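Side-chain contacts in SPI-1 type 3 secretion system secretin (Salmonella enterica subsp. enterica serovar Typhimurium, PDB 4G08), which forms a ring-shaped multimer with an apparent central pore in the outer membrane, as part of the type III secretion system that injects bacterial effectors into host cells: residues A[20-23]-A[24-27]; A[99-102]-A[103-107]; A[106-110]-A[111-115]. One frame throughout, in Å; residues are numbered along the deposited sequence. Where two conformers were deposited one is given.

Interaction 1 (A[20-23]-A[24-27]); sequences DDSL and RTFF
Ser22 OG accepts from Thr25 N at 3.2 Å, a nearly straight bond with an N-H...O angle of 169°. The hydroxyl sits between its own backbone N and carbonyl carbon (chi1 78°), which turns it back over the helix start. Two backbone bonds follow: Phe26 N reaches Ser22 O at 3.0 Å, and Phe27 N reaches Leu23 O at 2.8 Å. A water bridges Ser22 N and Thr25 OG1, accepting from Ser22 N at 3.0 Å and lying 2.9 Å from Thr25 OG1, to which it is also hydrogen-bonded. Ser22 is thus the N-cap of helix 23-30, at the point where strand 16-22 of the N0 domain gives way to that helix.

The apolar contacts belong to the buried residues Leu23, Phe26 and Phe27. Leu23 and Phe27 run alongside each other in the same direction, with Leu23 CD1 4.0 Å from Phe27 CE2; both also touch Leu71. Within the helix Phe26 CD2 stands 3.8 Å above the plane of the Phe27 ring, over its centre. Phe26 meets Phe53 edge-to-face, and its side chain touches Leu61 and Leu65 of helix 58-69.

Interaction 2 (A[99-102]-A[103-107]); sequences SLNE and FNNFL
Leu100 and Asn104 meet one turn apart in the first part of helix 100-109, which belongs to the secretin short domain and is opened by Ser99 as N-cap. The cap is made by the serine hydroxyl: Ser99 OG accepts from Glu102 N at 3.0 Å.

The Leu100 and Asn104 side chains cross at a slant. Leu100 has its CG anti to the backbone N (chi1 176°), which brings the branch point to 3.7 Å from Asn104 ND2, with its CD1 methyl nearly as close. The asparagine amide lies back against the previous turn, and ND2 gives a weak, bent hydrogen bond (132°) to Leu100 O at 3.4 Å. That same carbonyl takes the main-chain Asn104 N at 2.9 Å, so two donors of one residue share a single acceptor. Beyond the helix, the Asn104 side chain also touches Tyr113 and Leu119.

Asn101 and Asn105 repeat the oblique crossing on an exposed side of the helix, their amide planes turned 80° apart. Phe103 leaves the helix toward the interior instead and packs on Ala143, Ala144 and Met147 of helix 134-150. Its CB still brushes the turn before, with Phe103 CB 3.6 Å from Ser99 O. Further along, Leu107 leans over one face of the Phe103 ring, with Leu107 CG 4.0 Å above the ring plane and displaced toward the rim.

Interaction 3 (A[106-110]-A[111-115]); sequences FLKRS and GLYNK
A Schellman motif closes helix 100-109, and the chain then turns back so that Tyr113 packs against Leu107 and Lys108 of the last turn. Gly111 makes the reversal, with a positive phi of 69° that by itself favours glycine.

The end of the helix is tied by backbone bonds. Gly111 N reaches Lys108 O at 2.7 Å, approaching from well above the carbonyl plane. Leu107 O receives two backbone donors: Leu112 N at 3.2 Å, almost in line with the C=O bond, and Tyr113 N at 3.3 Å, which comes in from above the carbonyl plane, 54° out of it. The bond from Tyr113 N carries the tie to the second residue after Gly111 and sets the tyrosine beside the helix.

Lys108 and Tyr113 run alongside one another in the same direction. The lysine chain, extended beyond CG, carries its CE over one face of the tyrosine ring, while Lys108 CG sits beside Tyr113 CD2 at 3.8 Å. Lys108 CE comes to 3.7 Å from Tyr113 CE2 and makes a CH-pi contact over that face, displaced toward the rim. Nearer the backbone, Leu107 CB meets Tyr113 CB at 4.0 Å. Tyr113 also touches Pro118 and Tyr136, the latter on helix 134-150, and Leu112 O is hydrogen-bonded to Tyr74 OH.

The ammonium group, with Lys108 NZ 5.1 Å from the centroid of the Tyr113 ring, adds at most a weak cation-pi attraction, which implies that the pairing of lysine and tyrosine probably rests mainly on the aliphatic CH-pi contact.

In the fold
Interaction 1 comes first along the chain, in the N0 domain, where strand 16-22 passes into helix 23-30. Interactions 2 and 3 follow in the short secretin domain, on the opposite side of the chain's centre; the centre of interaction 1 is about 37 Å from that of interaction 2 and about 30 Å from that of interaction 3. The latter two share helix 100-109, with Phe106 and Leu107 common to both and centres about 9 Å apart, and they touch where Asn104 packs on Tyr113. Interaction 2 includes the start of this helix and interaction 3 its end. Across two periplasmic domains of the secretin, interactions 1 and 2 thus include N-caps and interaction 3 a C-terminal Schellman motif.

Interaction 1 (A[20-23]-A[24-27])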
ATOM      1  N   ASP A  20     -25.078  -4.651  -3.218  1.00 18.62           N
ATOM      2  CA  ASP A  20     -24.682  -3.643  -4.188  1.00 22.73           C
ATOM      3  C   ASP A  20     -24.396  -2.310  -3.526  1.00 24.29           C
ATOM      4  O   ASP A  20     -24.817  -1.259  -4.007  1.00 27.60           O
ATOM      5  CB  ASP A  20     -25.756  -3.475  -5.254  1.00 27.23           C
ATOM      6  CG  ASP A  20     -25.440  -4.251  -6.509  1.00 43.67           C
ATOM      7  OD1 ASP A  20     -25.692  -5.477  -6.512  1.00 45.92           O
ATOM      8  OD2 ASP A  20     -24.670  -3.722  -7.341  1.00 42.87           O
ATOM      9  N   ASP A  21     -23.684  -2.367  -2.411  1.00 20.66           N
ATOM     10  CA  ASP A  21     -23.288  -1.169  -1.705  1.00 18.81           C
ATOM     11  C   ASP A  21     -21.963  -0.696  -2.268  1.00 18.94           C
ATOM     12  O   ASP A  21     -21.190  -1.489  -2.796  1.00 19.36           O
ATOM     13  CB  ASP A  21     -23.148  -1.458  -0.215  1.00 24.17           C
ATOM     14  CG  ASP A  21     -24.455  -1.877   0.416  1.00 23.89           C
ATOM     15  OD1 ASP A  21     -25.396  -1.056   0.455  1.00 23.65           O
ATOM     16  OD2 ASP A  21     -24.523  -3.014   0.923  1.00 25.39           O
ATOM     17  N   SER A  22     -21.727   0.607  -2.238  1.00 22.33           N
ATOM     18  CA  SER A  22     -20.462   1.116  -2.742  1.00 22.49           C
ATOM     19  C   SER A  22     -19.347   0.659  -1.814  1.00 14.91           C
ATOM     20  O   SER A  22     -19.568   0.451  -0.624  1.00 16.38           O
ATOM     21  CB  SER A  22     -20.483   2.636  -2.829  1.00 23.46           C
ATOM     22  OG  SER A  22     -20.302   3.204  -1.542  1.00 32.44           O
ATOM     23  N   LEU A  23     -18.145   0.523  -2.354  1.00 16.62           N
ATOM     24  CA  LEU A  23     -16.998   0.156  -1.537  1.00 18.27           C
ATOM     25  C   LEU A  23     -16.789   1.153  -0.418  1.00 18.04           C
ATOM     26  O   LEU A  23     -16.279   0.802   0.642  1.00 20.69           O
ATOM     27  CB  LEU A  23     -15.736   0.069  -2.383  1.00 16.99           C
ATOM     28  CG  LEU A  23     -15.639  -1.225  -3.178  1.00 19.76           C
ATOM     29  CD1 LEU A  23     -14.201  -1.582  -3.497  1.00 19.63           C
ATOM     30  CD2 LEU A  23     -16.301  -2.346  -2.405  1.00 24.70           C
ATOM     31  N   ARG A  24     -17.148   2.410  -0.653  1.00 15.77           N
ATOM     32  CA  ARG A  24     -16.962   3.407   0.386  1.00 23.74           C
ATOM     33  C   ARG A  24     -17.822   3.101   1.598  1.00 19.91           C
ATOM     34  O   ARG A  24     -17.349   3.128   2.729  1.00 26.72           O
ATOM     35  CB  ARG A  24     -17.256   4.817  -0.108  1.00 26.48           C
ATOM     36  CG  ARG A  24     -16.750   5.869   0.863  1.00 32.60           C
ATOM     37  CD  ARG A  24     -16.921   7.279   0.331  1.00 35.94           C
ATOM     38  NE  ARG A  24     -16.271   7.471  -0.962  1.00 38.47           N
ATOM     39  CZ  ARG A  24     -14.981   7.746  -1.100  1.00 35.58           C
ATOM     40  NH1 ARG A  24     -14.209   7.793  -0.026  1.00 41.45           N
ATOM     41  NH2 ARG A  24     -14.471   8.008  -2.297  1.00 33.83           N
ATOM     42  N   THR A  25     -19.079   2.778   1.358  1.00 22.64           N
ATOM     43  CA  THR A  25     -19.968   2.407   2.440  1.00 20.37           C
ATOM     44  C   THR A  25     -19.468   1.149   3.134  1.00 23.87           C
ATOM     45  O   THR A  25     -19.338   1.106   4.361  1.00 26.03           O
ATOM     46  CB  THR A  25     -21.374   2.169   1.896  1.00 27.42           C
ATOM     47  OG1 THR A  25     -21.917   3.415   1.444  1.00 29.22           O
ATOM     48  CG2 THR A  25     -22.269   1.579   2.961  1.00 34.12           C
ATOM     49  N   PHE A  26     -19.031   0.190   2.333  1.00 18.07           N
ATOM     50  CA  PHE A  26     -18.573  -1.079   2.865  1.00 20.06           C
ATOM     51  C   PHE A  26     -17.364  -0.904   3.775  1.00 16.27           C
ATOM     52  O   PHE A  26     -17.352  -1.394   4.903  1.00 19.16           O
ATOM     53  CB  PHE A  26     -18.228  -2.021   1.727  1.00 14.22           C
ATOM     54  CG  PHE A  26     -17.648  -3.315   2.184  1.00 20.01           C
ATOM     55  CD1 PHE A  26     -18.463  -4.306   2.691  1.00 19.66           C
ATOM     56  CD2 PHE A  26     -16.285  -3.478   2.238  1.00 18.26           C
ATOM     57  CE1 PHE A  26     -17.921  -5.475   3.178  1.00 22.77           C
ATOM     58  CE2 PHE A  26     -15.740  -4.657   2.679  1.00 24.29           C
ATOM     59  CZ  PHE A  26     -16.559  -5.647   3.173  1.00 18.83           C
ATOM     60  N   PHE A  27     -16.346  -0.201   3.297  1.00 17.94           N
ATOM     61  CA  PHE A  27     -15.147  -0.025   4.110  1.00 18.67           C
ATOM     62  C   PHE A  27     -15.347   0.898   5.296  1.00 23.65           C
ATOM     63  O   PHE A  27     -14.747   0.679   6.344  1.00 22.30           O
ATOM     64  CB  PHE A  27     -13.972   0.447   3.274  1.00 14.49           C
ATOM     65  CG  PHE A  27     -13.367  -0.630   2.457  1.00 17.65           C
ATOM     66  CD1 PHE A  27     -12.895  -1.781   3.051  1.00 19.72           C
ATOM     67  CD2 PHE A  27     -13.422  -0.565   1.085  1.00 19.06           C
ATOM     68  CE1 PHE A  27     -12.410  -2.816   2.285  1.00 24.63           C
ATOM     69  CE2 PHE A  27     -12.950  -1.599   0.311  1.00 20.88           C
ATOM     70  CZ  PHE A  27     -12.431  -2.723   0.911  1.00 29.86           C
TER
HETATM   71  O   HOH W   1     -23.596   2.480  -0.781  1.00 28.40           O

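Interaction 2 (A[99-102]-A[103-107])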
ATOM      1  N   SER A  99      23.325   0.445  -0.718  1.00 26.42           N
ATOM      2  CA  SER A  99      22.981  -0.869  -1.243  1.00 24.06           C
ATOM      3  C   SER A  99      21.486  -1.065  -1.163  1.00 26.09           C
ATOM      4  O   SER A  99      20.830  -0.576  -0.246  1.00 21.34           O
ATOM      5  CB  SER A  99      23.691  -1.992  -0.487  1.00 26.34           C
ATOM      6  OG  SER A  99      23.273  -2.062   0.865  1.00 30.55           O
ATOM      7  N   LEU A 100      20.957  -1.780  -2.141  1.00 22.63           N
ATOM      8  CA  LEU A 100      19.545  -2.053  -2.165  1.00 22.53           C
ATOM      9  C   LEU A 100      19.175  -2.788  -0.894  1.00 24.18           C
ATOM     10  O   LEU A 100      18.163  -2.533  -0.302  1.00 19.80           O
ATOM     11  CB  LEU A 100      19.169  -2.857  -3.390  1.00 22.90           C
ATOM     12  CG  LEU A 100      17.706  -3.283  -3.477  1.00 27.56           C
ATOM     13  CD1 LEU A 100      16.776  -2.125  -3.357  1.00 32.24           C
ATOM     14  CD2 LEU A 100      17.414  -4.057  -4.756  1.00 36.82           C
ATOM     15  N   ASN A 101      20.056  -3.674  -0.466  1.00 26.67           N
ATOM     16  CA  ASN A 101      19.801  -4.421   0.738  1.00 29.04           C
ATOM     17  C   ASN A 101      19.753  -3.565   1.993  1.00 21.50           C
ATOM     18  O   ASN A 101      18.911  -3.757   2.815  1.00 24.04           O
ATOM     19  CB  ASN A 101      20.750  -5.619   0.878  1.00 33.18           C
ATOM     20  CG  ASN A 101      20.237  -6.655   1.837  1.00 32.97           C
ATOM     21  OD1 ASN A 101      19.362  -7.422   1.511  1.00 41.41           O
ATOM     22  ND2 ASN A 101      20.754  -6.648   3.032  1.00 42.48           N
ATOM     23  N   GLU A 102      20.639  -2.601   2.100  1.00 24.88           N
ATOM     24  CA  GLU A 102      20.639  -1.633   3.198  1.00 27.30           C
ATOM     25  C   GLU A 102      19.355  -0.806   3.192  1.00 25.16           C
ATOM     26  O   GLU A 102      18.797  -0.507   4.244  1.00 22.55           O
ATOM     27  CB  GLU A 102      21.855  -0.712   3.038  1.00 30.44           C
ATOM     28  CG  GLU A 102      22.162   0.242   4.184  1.00 41.31           C
ATOM     29  CD  GLU A 102      23.316   1.186   3.852  1.00 50.45           C
ATOM     30  OE1 GLU A 102      23.965   0.995   2.795  1.00 45.18           O
ATOM     31  OE2 GLU A 102      23.531   2.156   4.613  1.00 51.30           O
ATOM     32  N   PHE A 103      18.928  -0.389   2.009  1.00 21.97           N
ATOM     33  CA  PHE A 103      17.728   0.427   1.883  1.00 15.55           C
ATOM     34  C   PHE A 103      16.459  -0.354   2.222  1.00 17.25           C
ATOM     35  O   PHE A 103      15.643   0.087   3.029  1.00 19.43           O
ATOM     36  CB  PHE A 103      17.632   0.988   0.474  1.00 18.60           C
ATOM     37  CG  PHE A 103      16.451   1.868   0.267  1.00 18.44           C
ATOM     38  CD1 PHE A 103      16.313   3.029   1.000  1.00 17.55           C
ATOM     39  CD2 PHE A 103      15.424   1.474  -0.561  1.00 16.57           C
ATOM     40  CE1 PHE A 103      15.211   3.831   0.838  1.00 16.00           C
ATOM     41  CE2 PHE A 103      14.295   2.245  -0.691  1.00 16.21           C
ATOM     42  CZ  PHE A 103      14.191   3.428   0.007  1.00 14.65           C
ATOM     43  N   ASN A 104      16.399  -1.588   1.742  1.00 18.61           N
ATOM     44  CA  ASN A 104      15.324  -2.504   2.087  1.00 19.81           C
ATOM     45  C   ASN A 104      15.193  -2.668   3.587  1.00 20.56           C
ATOM     46  O   ASN A 104      14.101  -2.564   4.142  1.00 22.28           O
ATOM     47  CB  ASN A 104      15.615  -3.870   1.491  1.00 23.93           C
ATOM     48  CG  ASN A 104      14.760  -4.170   0.290  1.00 29.30           C
ATOM     49  OD1 ASN A 104      13.531  -4.190   0.369  1.00 34.29           O
ATOM     50  ND2 ASN A 104      15.411  -4.519  -0.807  1.00 37.19           N
ATOM     51  N   ASN A 105      16.296  -3.024   4.231  1.00 23.27           N
ATOM     52  CA  ASN A 105      16.276  -3.216   5.670  1.00 24.14           C
ATOM     53  C   ASN A 105      15.840  -1.964   6.389  1.00 21.52           C
ATOM     54  O   ASN A 105      15.113  -2.026   7.376  1.00 26.46           O
ATOM     55  CB  ASN A 105      17.645  -3.627   6.167  1.00 23.85           C
ATOM     56  CG  ASN A 105      18.007  -5.021   5.742  1.00 29.98           C
ATOM     57  OD1 ASN A 105      17.151  -5.788   5.303  1.00 33.58           O
ATOM     58  ND2 ASN A 105      19.291  -5.337   5.795  1.00 35.59           N
ATOM     59  N   PHE A 106      16.235  -0.821   5.857  1.00 21.53           N
ATOM     60  CA  PHE A 106      15.865   0.432   6.462  1.00 21.85           C
ATOM     61  C   PHE A 106      14.350   0.609   6.431  1.00 24.09           C
ATOM     62  O   PHE A 106      13.739   0.976   7.436  1.00 24.54           O
ATOM     63  CB  PHE A 106      16.550   1.571   5.728  1.00 22.16           C
ATOM     64  CG  PHE A 106      16.066   2.918   6.130  1.00 21.45           C
ATOM     65  CD1 PHE A 106      16.375   3.431   7.375  1.00 29.32           C
ATOM     66  CD2 PHE A 106      15.198   3.610   5.324  1.00 25.21           C
ATOM     67  CE1 PHE A 106      15.914   4.668   7.762  1.00 32.05           C
ATOM     68  CE2 PHE A 106      14.706   4.834   5.713  1.00 33.44           C
ATOM     69  CZ  PHE A 106      15.063   5.365   6.935  1.00 32.37           C
ATOM     70  N   LEU A 107      13.734   0.307   5.291  1.00 17.54           N
ATOM     71  CA  LEU A 107      12.284   0.411   5.184  1.00 17.17           C
ATOM     72  C   LEU A 107      11.617  -0.567   6.135  1.00 23.21           C
ATOM     73  O   LEU A 107      10.537  -0.292   6.658  1.00 24.36           O
ATOM     74  CB  LEU A 107      11.815   0.117   3.767  1.00 20.65           C
ATOM     75  CG  LEU A 107      12.281   1.101   2.705  1.00 18.52           C
ATOM     76  CD1 LEU A 107      11.698   0.678   1.373  1.00 20.26           C
ATOM     77  CD2 LEU A 107      11.844   2.509   3.063  1.00 22.77           C
TER

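Interaction 3 (A[106-110]-A[111-115])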
ATOM      1  N   PHE A 106      16.235  -0.821   5.857  1.00 21.53           N
ATOM      2  CA  PHE A 106      15.865   0.432   6.462  1.00 21.85           C
ATOM      3  C   PHE A 106      14.350   0.609   6.431  1.00 24.09           C
ATOM      4  O   PHE A 106      13.739   0.976   7.436  1.00 24.54           O
ATOM      5  CB  PHE A 106      16.550   1.571   5.728  1.00 22.16           C
ATOM      6  CG  PHE A 106      16.066   2.918   6.130  1.00 21.45           C
ATOM      7  CD1 PHE A 106      16.375   3.431   7.375  1.00 29.32           C
ATOM      8  CD2 PHE A 106      15.198   3.610   5.324  1.00 25.21           C
ATOM      9  CE1 PHE A 106      15.914   4.668   7.762  1.00 32.05           C
ATOM     10  CE2 PHE A 106      14.706   4.834   5.713  1.00 33.44           C
ATOM     11  CZ  PHE A 106      15.063   5.365   6.935  1.00 32.37           C
ATOM     12  N   LEU A 107      13.734   0.307   5.291  1.00 17.54           N
ATOM     13  CA  LEU A 107      12.284   0.411   5.184  1.00 17.17           C
ATOM     14  C   LEU A 107      11.617  -0.567   6.135  1.00 23.21           C
ATOM     15  O   LEU A 107      10.537  -0.292   6.658  1.00 24.36           O
ATOM     16  CB  LEU A 107      11.815   0.117   3.767  1.00 20.65           C
ATOM     17  CG  LEU A 107      12.281   1.101   2.705  1.00 18.52           C
ATOM     18  CD1 LEU A 107      11.698   0.678   1.373  1.00 20.26           C
ATOM     19  CD2 LEU A 107      11.844   2.509   3.063  1.00 22.77           C
ATOM     20  N   LYS A 108      12.192  -1.755   6.248  1.00 21.74           N
ATOM     21  CA  LYS A 108      11.613  -2.807   7.075  1.00 26.21           C
ATOM     22  C   LYS A 108      11.653  -2.445   8.554  1.00 26.14           C
ATOM     23  O   LYS A 108      10.631  -2.505   9.241  1.00 26.14           O
ATOM     24  CB  LYS A 108      12.358  -4.113   6.835  1.00 19.26           C
ATOM     25  CG  LYS A 108      11.915  -4.789   5.558  1.00 21.93           C
ATOM     26  CD  LYS A 108      12.814  -5.939   5.167  1.00 24.31           C
ATOM     27  CE  LYS A 108      12.235  -6.634   3.950  1.00 27.64           C
ATOM     28  NZ  LYS A 108      13.091  -7.740   3.455  1.00 36.62           N
ATOM     29  N   ARG A 109      12.838  -2.083   9.043  1.00 27.52           N
ATOM     30  CA  ARG A 109      13.020  -1.749  10.452  0.56 25.21           C
ATOM     31  C   ARG A 109      12.028  -0.680  10.836  1.00 33.15           C
ATOM     32  O   ARG A 109      11.690  -0.532  12.008  1.00 36.34           O
ATOM     33  CB  ARG A 109      14.434  -1.225  10.715  0.56 26.06           C
ATOM     34  CG  ARG A 109      14.650  -0.747  12.145  0.56 22.60           C
ATOM     35  CD  ARG A 109      14.587  -1.907  13.126  0.56 25.27           C
ATOM     36  NE  ARG A 109      14.732  -1.475  14.513  0.56 25.67           N
ATOM     37  CZ  ARG A 109      13.714  -1.307  15.353  0.56 29.60           C
ATOM     38  NH1 ARG A 109      12.468  -1.453  14.927  0.56 30.53           N
ATOM     39  NH2 ARG A 109      13.941  -0.932  16.606  0.56 24.56           N
ATOM     40  N   SER A 110      11.808   0.229   9.902  1.00 31.14           N
ATOM     41  CA  SER A 110      10.957   1.365  10.159  1.00 31.35           C
ATOM     42  C   SER A 110       9.485   0.992  10.084  1.00 28.77           C
ATOM     43  O   SER A 110       8.618   1.808  10.388  1.00 30.28           O
ATOM     44  CB  SER A 110      11.257   2.480   9.165  1.00 31.83           C
ATOM     45  OG  SER A 110      10.257   2.544   8.163  1.00 40.28           O
ATOM     46  N   GLY A 111       9.197  -0.226   9.650  1.00 28.90           N
ATOM     47  CA  GLY A 111       7.818  -0.688   9.609  1.00 28.52           C
ATOM     48  C   GLY A 111       6.978   0.026   8.568  1.00 36.50           C
ATOM     49  O   GLY A 111       5.749  -0.001   8.638  1.00 35.34           O
ATOM     50  N   LEU A 112       7.614   0.596   7.553  1.00 28.77           N
ATOM     51  CA  LEU A 112       6.839   1.189   6.470  1.00 32.92           C
ATOM     52  C   LEU A 112       6.726   0.255   5.289  1.00 27.09           C
ATOM     53  O   LEU A 112       5.938   0.489   4.371  1.00 27.08           O
ATOM     54  CB  LEU A 112       7.442   2.509   6.021  1.00 28.24           C
ATOM     55  CG  LEU A 112       7.780   3.470   7.149  1.00 33.35           C
ATOM     56  CD1 LEU A 112       9.081   4.150   6.781  1.00 31.29           C
ATOM     57  CD2 LEU A 112       6.669   4.487   7.330  1.00 34.04           C
ATOM     58  N   TYR A 113       7.609  -0.731   5.262  1.00 26.59           N
ATOM     59  CA  TYR A 113       7.677  -1.672   4.164  1.00 25.57           C
ATOM     60  C   TYR A 113       6.416  -2.530   4.132  1.00 27.39           C
ATOM     61  O   TYR A 113       5.768  -2.737   5.163  1.00 24.86           O
ATOM     62  CB  TYR A 113       8.916  -2.548   4.323  1.00 24.31           C
ATOM     63  CG  TYR A 113       9.060  -3.596   3.265  1.00 23.66           C
ATOM     64  CD1 TYR A 113       9.588  -3.285   2.030  1.00 17.51           C
ATOM     65  CD2 TYR A 113       8.704  -4.909   3.515  1.00 26.52           C
ATOM     66  CE1 TYR A 113       9.773  -4.254   1.076  1.00 29.61           C
ATOM     67  CE2 TYR A 113       8.869  -5.886   2.562  1.00 25.90           C
ATOM     68  CZ  TYR A 113       9.392  -5.548   1.339  1.00 24.06           C
ATOM     69  OH  TYR A 113       9.540  -6.514   0.372  1.00 33.92           O
ATOM     70  N   ASN A 114       5.937  -2.798   2.924  1.00 20.18           N
ATOM     71  CA  ASN A 114       4.799  -3.681   2.738  1.00 21.38           C
ATOM     72  C   ASN A 114       5.200  -4.805   1.819  1.00 21.74           C
ATOM     73  O   ASN A 114       5.544  -4.557   0.669  1.00 19.80           O
ATOM     74  CB  ASN A 114       3.654  -2.918   2.088  1.00 20.36           C
ATOM     75  CG  ASN A 114       2.393  -3.737   2.003  1.00 21.11           C
ATOM     76  OD1 ASN A 114       2.387  -4.836   1.447  1.00 23.73           O
ATOM     77  ND2 ASN A 114       1.318  -3.216   2.566  1.00 26.81           N
ATOM     78  N   LYS A 115       5.102  -6.040   2.300  1.00 18.58           N
ATOM     79  CA  LYS A 115       5.585  -7.173   1.537  1.00 20.14           C
ATOM     80  C   LYS A 115       4.869  -7.408   0.202  1.00 21.98           C
ATOM     81  O   LYS A 115       5.383  -8.049  -0.668  1.00 17.69           O
ATOM     82  CB  LYS A 115       5.548  -8.452   2.357  1.00 24.96           C
ATOM     83  CG  LYS A 115       4.195  -8.892   2.727  1.00 33.38           C
ATOM     84  CD  LYS A 115       4.178 -10.347   3.078  1.00 44.85           C
ATOM     85  CE  LYS A 115       3.051 -10.655   4.021  1.00 46.30           C
ATOM     86  NZ  LYS A 115       1.917 -11.331   3.397  1.00 49.15           N
TER